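Local coordinates for protein glycerol-3-phosphate dehydrogenase [NAD(P)+] (Coxiella burnetii, PDB 3K96) that probably catalyses the NAD(P)H-dependent reduction of dihydroxyacetone phosphate to sn-glycerol 3-phosphate, the key precursor for phospholipid synthesis, at residues Y309-V314 / F329-I334; W40-A45 / R76-Y81. One frame throughout, in Å; residues are numbered along the deposited sequence.

Contact 1 (Y309-V314 / F329-I334); sequences YNTDQV and FQVHRI
Thr311 turns both branches of its side chain to helix 326-336. The methyl CG2 of Thr311, anti to the backbone N, packs on the backbone of His332, 3.7 Å from His332 N. The same methyl lies at the edge of the His332 ring, near its plane. The hydroxyl branch reaches Val331, where Thr311 OG1 is 3.7 Å from Val331 CG1, and the two side chains cross at about a right angle. OG1 also hydrogen-bonds to Gly307 O, one turn back, which satisfies this buried polar atom within its own helix. The pair belongs to the all-helical C-terminal half of the enzyme. Helices 307-320 and 326-336 follow each other there, and their local axes pass 9.5 Å apart at -118°. Next comes Asp312. Asp312 OD1 lies 3.2 Å from His332 CD2, oblique to the ring, and the carboxylate and ring planes are 76° apart. His332 NE2 is 3.4 Å from Asp312 OD1, but the angle is too poor for a hydrogen bond. OD1 is instead hydrogen-bonded to His336 NE2, one turn further along the second helix. The His332 ring stacks on His315, beyond Asp312 on the first helix.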
loop_
_atom_site.group_PDB
_atom_site.type_symbol
_atom_site.label_atom_id
_atom_site.label_comp_id
_atom_site.label_asym_id
_atom_site.label_seq_id
_atom_site.Cartn_x
_atom_site.Cartn_y
_atom_site.Cartn_z
ATOM N N TYR A 309 -7.046 20.714 7.180
ATOM C CA TYR A 309 -6.201 21.809 6.720
ATOM C C TYR A 309 -5.466 21.392 5.453
ATOM O O TYR A 309 -5.454 22.145 4.483
ATOM C CB TYR A 309 -5.211 22.190 7.818
ATOM C CG TYR A 309 -4.403 23.418 7.542
ATOM C CD1 TYR A 309 -4.949 24.691 7.722
ATOM C CD2 TYR A 309 -3.068 23.321 7.182
ATOM C CE1 TYR A 309 -4.180 25.842 7.494
ATOM C CE2 TYR A 309 -2.295 24.453 6.958
ATOM C CZ TYR A 309 -2.849 25.706 7.109
ATOM O OH TYR A 309 -2.063 26.819 6.888
ATOM N N ASN A 310 -4.856 20.208 5.443
ATOM C CA ASN A 310 -4.177 19.732 4.242
ATOM C C ASN A 310 -5.137 19.734 3.041
ATOM O O ASN A 310 -4.752 20.117 1.952
ATOM C CB ASN A 310 -3.672 18.282 4.349
ATOM C CG ASN A 310 -2.553 18.063 5.368
ATOM O OD1 ASN A 310 -2.303 16.907 5.737
ATOM N ND2 ASN A 310 -1.879 19.125 5.816
ATOM N N THR A 311 -6.365 19.239 3.241
ATOM C CA THR A 311 -7.342 19.140 2.163
ATOM C C THR A 311 -7.614 20.523 1.596
ATOM O O THR A 311 -7.588 20.740 0.377
ATOM C CB THR A 311 -8.694 18.518 2.637
ATOM O OG1 THR A 311 -8.476 17.217 3.174
ATOM C CG2 THR A 311 -9.690 18.391 1.488
ATOM N N ASP A 312 -7.842 21.470 2.483
ATOM C CA ASP A 312 -8.141 22.835 2.044
ATOM C C ASP A 312 -6.991 23.468 1.287
ATOM O O ASP A 312 -7.215 24.112 0.263
ATOM C CB ASP A 312 -8.533 23.700 3.248
ATOM C CG ASP A 312 -9.847 23.260 3.862
ATOM O OD1 ASP A 312 -10.595 22.503 3.173
ATOM O OD2 ASP A 312 -10.131 23.664 5.022
ATOM N N GLN A 313 -5.756 23.258 1.754
ATOM C CA GLN A 313 -4.599 23.891 1.087
ATOM C C GLN A 313 -4.317 23.270 -0.274
ATOM O O GLN A 313 -4.066 23.982 -1.251
ATOM C CB GLN A 313 -3.338 23.830 1.958
ATOM C CG GLN A 313 -3.454 24.555 3.284
ATOM C CD GLN A 313 -3.706 26.035 3.125
ATOM O OE1 GLN A 313 -3.082 26.710 2.307
ATOM N NE2 GLN A 313 -4.621 26.551 3.912
ATOM N N VAL A 314 -4.386 21.946 -0.346
ATOM C CA VAL A 314 -4.125 21.254 -1.585
ATOM C C VAL A 314 -5.235 21.514 -2.584
ATOM O O VAL A 314 -4.964 21.706 -3.772
ATOM C CB VAL A 314 -3.901 19.740 -1.363
ATOM C CG1 VAL A 314 -3.864 18.995 -2.682
ATOM C CG2 VAL A 314 -2.617 19.529 -0.583
ATOM N N PHE A 329 -10.815 16.442 -4.066
ATOM C CA PHE A 329 -11.983 17.270 -4.291
ATOM C C PHE A 329 -13.220 16.725 -3.599
ATOM O O PHE A 329 -14.003 17.505 -3.064
ATOM C CB PHE A 329 -12.225 17.488 -5.780
ATOM C CG PHE A 329 -11.328 18.520 -6.373
ATOM C CD1 PHE A 329 -11.849 19.566 -7.122
ATOM C CD2 PHE A 329 -9.950 18.495 -6.123
ATOM C CE1 PHE A 329 -11.003 20.547 -7.656
ATOM C CE2 PHE A 329 -9.116 19.455 -6.646
ATOM C CZ PHE A 329 -9.640 20.487 -7.417
ATOM N N GLN A 330 -13.406 15.406 -3.607
ATOM C CA GLN A 330 -14.560 14.808 -2.925
ATOM C C GLN A 330 -14.451 15.026 -1.426
ATOM O O GLN A 330 -15.430 15.372 -0.777
ATOM C CB GLN A 330 -14.684 13.318 -3.218
ATOM C CG GLN A 330 -15.203 12.983 -4.593
ATOM C CD GLN A 330 -16.683 13.289 -4.763
ATOM O OE1 GLN A 330 -17.140 14.399 -4.497
ATOM N NE2 GLN A 330 -17.437 12.294 -5.224
ATOM N N VAL A 331 -13.263 14.834 -0.868
ATOM C CA VAL A 331 -13.095 15.061 0.579
ATOM C C VAL A 331 -13.473 16.516 0.898
ATOM O O VAL A 331 -14.213 16.787 1.853
ATOM C CB VAL A 331 -11.688 14.714 1.097
ATOM C CG1 VAL A 331 -11.528 15.139 2.567
ATOM C CG2 VAL A 331 -11.431 13.223 0.947
ATOM N N HIS A 332 -13.009 17.449 0.071
ATOM C CA HIS A 332 -13.343 18.857 0.272
ATOM C C HIS A 332 -14.868 19.072 0.255
ATOM O O HIS A 332 -15.392 19.848 1.057
ATOM C CB HIS A 332 -12.669 19.735 -0.805
ATOM C CG HIS A 332 -12.665 21.194 -0.475
ATOM N ND1 HIS A 332 -13.654 22.060 -0.892
ATOM C CD2 HIS A 332 -11.800 21.934 0.268
ATOM C CE1 HIS A 332 -13.384 23.275 -0.439
ATOM N NE2 HIS A 332 -12.275 23.223 0.283
ATOM N N ARG A 333 -15.565 18.394 -0.671
ATOM C CA ARG A 333 -17.021 18.500 -0.781
ATOM C C ARG A 333 -17.697 17.938 0.469
ATOM O O ARG A 333 -18.681 18.485 0.959
ATOM C CB ARG A 333 -17.543 17.749 -2.019
ATOM C CG ARG A 333 -17.042 18.245 -3.372
ATOM C CD ARG A 333 -17.594 17.355 -4.522
ATOM N NE ARG A 333 -19.031 17.526 -4.686
ATOM C CZ ARG A 333 -19.843 16.694 -5.341
ATOM N NH1 ARG A 333 -19.405 15.546 -5.886
ATOM N NH2 ARG A 333 -21.122 16.999 -5.398
ATOM N N ILE A 334 -17.157 16.844 0.990
ATOM C CA ILE A 334 -17.703 16.229 2.178
ATOM C C ILE A 334 -17.592 17.197 3.351
ATOM O O ILE A 334 -18.512 17.340 4.153
ATOM C CB ILE A 334 -16.983 14.901 2.471
ATOM C CG1 ILE A 334 -17.414 13.860 1.438
ATOM C CG2 ILE A 334 -17.313 14.389 3.863
ATOM C CD1 ILE A 334 -16.640 12.563 1.493
#

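Contact 2 (W40-A45 / R76-Y81); sequences WGTALA and RYLPNY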
loop_
_atom_site.group_PDB
_atom_site.type_symbol
_atom_site.label_atom_id
_atom_site.label_comp_id
_atom_site.label_asym_id
_atom_site.label_seq_id
_atom_site.Cartn_x
_atom_site.Cartn_y
_atom_site.Cartn_z
ATOM N N TRP A 40 5.933 13.117 16.989
ATOM C CA TRP A 40 6.994 12.924 16.021
ATOM C C TRP A 40 8.239 13.741 16.377
ATOM O O TRP A 40 9.344 13.204 16.378
ATOM C CB TRP A 40 6.473 13.185 14.600
ATOM C CG TRP A 40 7.456 12.907 13.468
ATOM C CD1 TRP A 40 7.649 13.684 12.353
ATOM C CD2 TRP A 40 8.384 11.812 13.351
ATOM N NE1 TRP A 40 8.624 13.140 11.554
ATOM C CE2 TRP A 40 9.086 11.987 12.135
ATOM C CE3 TRP A 40 8.668 10.691 14.130
ATOM C CZ2 TRP A 40 10.054 11.093 11.698
ATOM C CZ3 TRP A 40 9.644 9.817 13.699
ATOM C CH2 TRP A 40 10.327 10.020 12.500
ATOM N N GLY A 41 8.072 15.020 16.675
ATOM C CA GLY A 41 9.242 15.846 17.076
ATOM C C GLY A 41 10.003 15.258 18.242
ATOM O O GLY A 41 11.239 15.219 18.250
ATOM N N THR A 42 9.255 14.755 19.224
ATOM C CA THR A 42 9.846 14.179 20.416
ATOM C C THR A 42 10.546 12.853 20.104
ATOM O O THR A 42 11.605 12.570 20.658
ATOM C CB THR A 42 8.795 13.965 21.515
ATOM O OG1 THR A 42 8.127 15.200 21.800
ATOM C CG2 THR A 42 9.445 13.435 22.792
ATOM N N ALA A 43 9.950 12.040 19.227
ATOM C CA ALA A 43 10.543 10.762 18.836
ATOM C C ALA A 43 11.886 11.005 18.121
ATOM O O ALA A 43 12.859 10.312 18.362
ATOM C CB ALA A 43 9.575 9.963 17.923
ATOM N N LEU A 44 11.916 11.974 17.227
ATOM C CA LEU A 44 13.166 12.332 16.533
ATOM C C LEU A 44 14.212 12.807 17.562
ATOM O O LEU A 44 15.408 12.491 17.456
ATOM C CB LEU A 44 12.904 13.416 15.490
ATOM C CG LEU A 44 12.283 12.931 14.182
ATOM C CD1 LEU A 44 11.644 14.088 13.416
ATOM C CD2 LEU A 44 13.324 12.168 13.355
ATOM N N ALA A 45 13.755 13.554 18.556
ATOM C CA ALA A 45 14.654 14.056 19.601
ATOM C C ALA A 45 15.259 12.903 20.378
ATOM O O ALA A 45 16.432 12.962 20.778
ATOM C CB ALA A 45 13.912 15.040 20.538
ATOM N N ARG A 76 2.273 14.630 27.524
ATOM C CA ARG A 76 1.174 14.987 26.645
ATOM C C ARG A 76 1.166 14.255 25.339
ATOM O O ARG A 76 0.099 13.934 24.853
ATOM C CB ARG A 76 1.196 16.454 26.250
ATOM C CG ARG A 76 0.877 17.390 27.330
ATOM C CD ARG A 76 0.713 18.787 26.792
ATOM N NE ARG A 76 0.562 19.695 27.910
ATOM C CZ ARG A 76 0.342 20.995 27.796
ATOM N NH1 ARG A 76 0.241 21.566 26.597
ATOM N NH2 ARG A 76 0.219 21.723 28.891
ATOM N N TYR A 77 2.342 14.019 24.754
ATOM C CA TYR A 77 2.396 13.453 23.403
ATOM C C TYR A 77 3.200 12.178 23.198
ATOM O O TYR A 77 3.041 11.539 22.181
ATOM C CB TYR A 77 2.860 14.543 22.399
ATOM C CG TYR A 77 1.951 15.757 22.365
ATOM C CD1 TYR A 77 0.678 15.671 21.838
ATOM C CD2 TYR A 77 2.367 16.984 22.856
ATOM C CE1 TYR A 77 -0.170 16.766 21.825
ATOM C CE2 TYR A 77 1.531 18.093 22.836
ATOM C CZ TYR A 77 0.263 17.975 22.322
ATOM O OH TYR A 77 -0.592 19.060 22.292
ATOM N N LEU A 78 4.058 11.802 24.130
ATOM C CA LEU A 78 4.823 10.568 23.981
ATOM C C LEU A 78 5.146 10.015 25.370
ATOM O O LEU A 78 6.319 9.927 25.764
ATOM C CB LEU A 78 6.114 10.812 23.174
ATOM C CG LEU A 78 6.813 9.600 22.536
ATOM C CD1 LEU A 78 5.916 9.011 21.453
ATOM C CD2 LEU A 78 8.180 9.967 21.929
ATOM N N PRO A 79 4.095 9.653 26.131
ATOM C CA PRO A 79 4.305 9.125 27.469
ATOM C C PRO A 79 5.010 7.787 27.421
ATOM O O PRO A 79 4.953 7.095 26.395
ATOM C CB PRO A 79 2.874 8.961 28.017
ATOM C CG PRO A 79 2.013 8.789 26.803
ATOM C CD PRO A 79 2.666 9.689 25.763
ATOM N N ASN A 80 5.698 7.469 28.513
ATOM C CA ASN A 80 6.424 6.214 28.712
ATOM C C ASN A 80 7.824 6.137 28.087
ATOM O O ASN A 80 8.425 5.068 28.073
ATOM C CB ASN A 80 5.583 5.020 28.254
ATOM C CG ASN A 80 4.231 4.975 28.921
ATOM O OD1 ASN A 80 3.213 4.823 28.250
ATOM N ND2 ASN A 80 4.204 5.146 30.242
ATOM N N TYR A 81 8.326 7.249 27.562
ATOM C CA TYR A 81 9.668 7.289 26.980
ATOM C C TYR A 81 10.474 8.448 27.581
ATOM O O TYR A 81 10.533 9.532 26.988
ATOM C CB TYR A 81 9.590 7.395 25.448
ATOM C CG TYR A 81 9.011 6.151 24.857
ATOM C CD1 TYR A 81 9.781 5.015 24.726
ATOM C CD2 TYR A 81 7.674 6.089 24.476
ATOM C CE1 TYR A 81 9.251 3.854 24.215
ATOM C CE2 TYR A 81 7.143 4.931 23.972
ATOM C CZ TYR A 81 7.943 3.816 23.845
ATOM O OH TYR A 81 7.425 2.657 23.338
#
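The hydroxyl of Thr42 is held by two groups, Gly38 O and Asn74 ND2, while its methyl faces Leu78. Thr42 lies on helix 39-49, the first helix of the Rossmann-type nucleotide-binding fold. A GxGxxG pattern runs from the preceding turn (Gly36, Gly38) into the helix (Gly41), consistent with the predicted NADPH sites at Ser39 and Trp40. Segment 76-81 belongs to the loop between helix 62-71 and strand 87-90. Tyr77 O hydrogen-bonds to Ser39 OG, and Asn74 OD1 takes the N-H of Tyr77, so Asn74 touches both the loop and the Thr42 hydroxyl.

The contact between the two segments is apolar and rests on one branch of Leu78. With chi1 at -161°, CG is anti to the backbone N of Leu78, which carries the branch out to the helix. Leu78 CD2 comes 3.8 Å from Thr42 CG2, and the two side chains slide past each other in opposite directions. Thr42 has its own methyl anti to its backbone N, chi1 -56° for the hydroxyl, which sets OG1 beside that N and within range of Gly38 O. Leu78 also opens a type II beta turn that ends at Tyr81. Leu46 and Ala169 touch Leu78 as well, adding helix 39-49 further along and helix 165-169 to its surroundings. Ala43 packs on Ala165, a predicted NADPH-binding residue. CD2 of Leu78 also reaches the helix backbone, 3.8 Å from Ala43 N, and lies 4.2 Å from Ala43 CB.

Contact 2 belongs to the N-terminal, nucleotide-binding half and contact 1 to the C-terminal helical half. Their centres are 29 Å apart, on opposite sides of the chain's centre, and their nearest atoms come to about 12 Å without touching. Both lie near the predicted ligand sites. Contact 2 contains Trp40, predicted to bind NADPH, and its Leu78 side chain is about 5 Å from that of Ser39, another predicted NADPH residue. In contact 1 the side chain of Thr311 is about 8 Å from that of Asn281, predicted to bind sn-glycerol 3-phosphate, and about 9 Å from that of Glu306, predicted to bind NADPH.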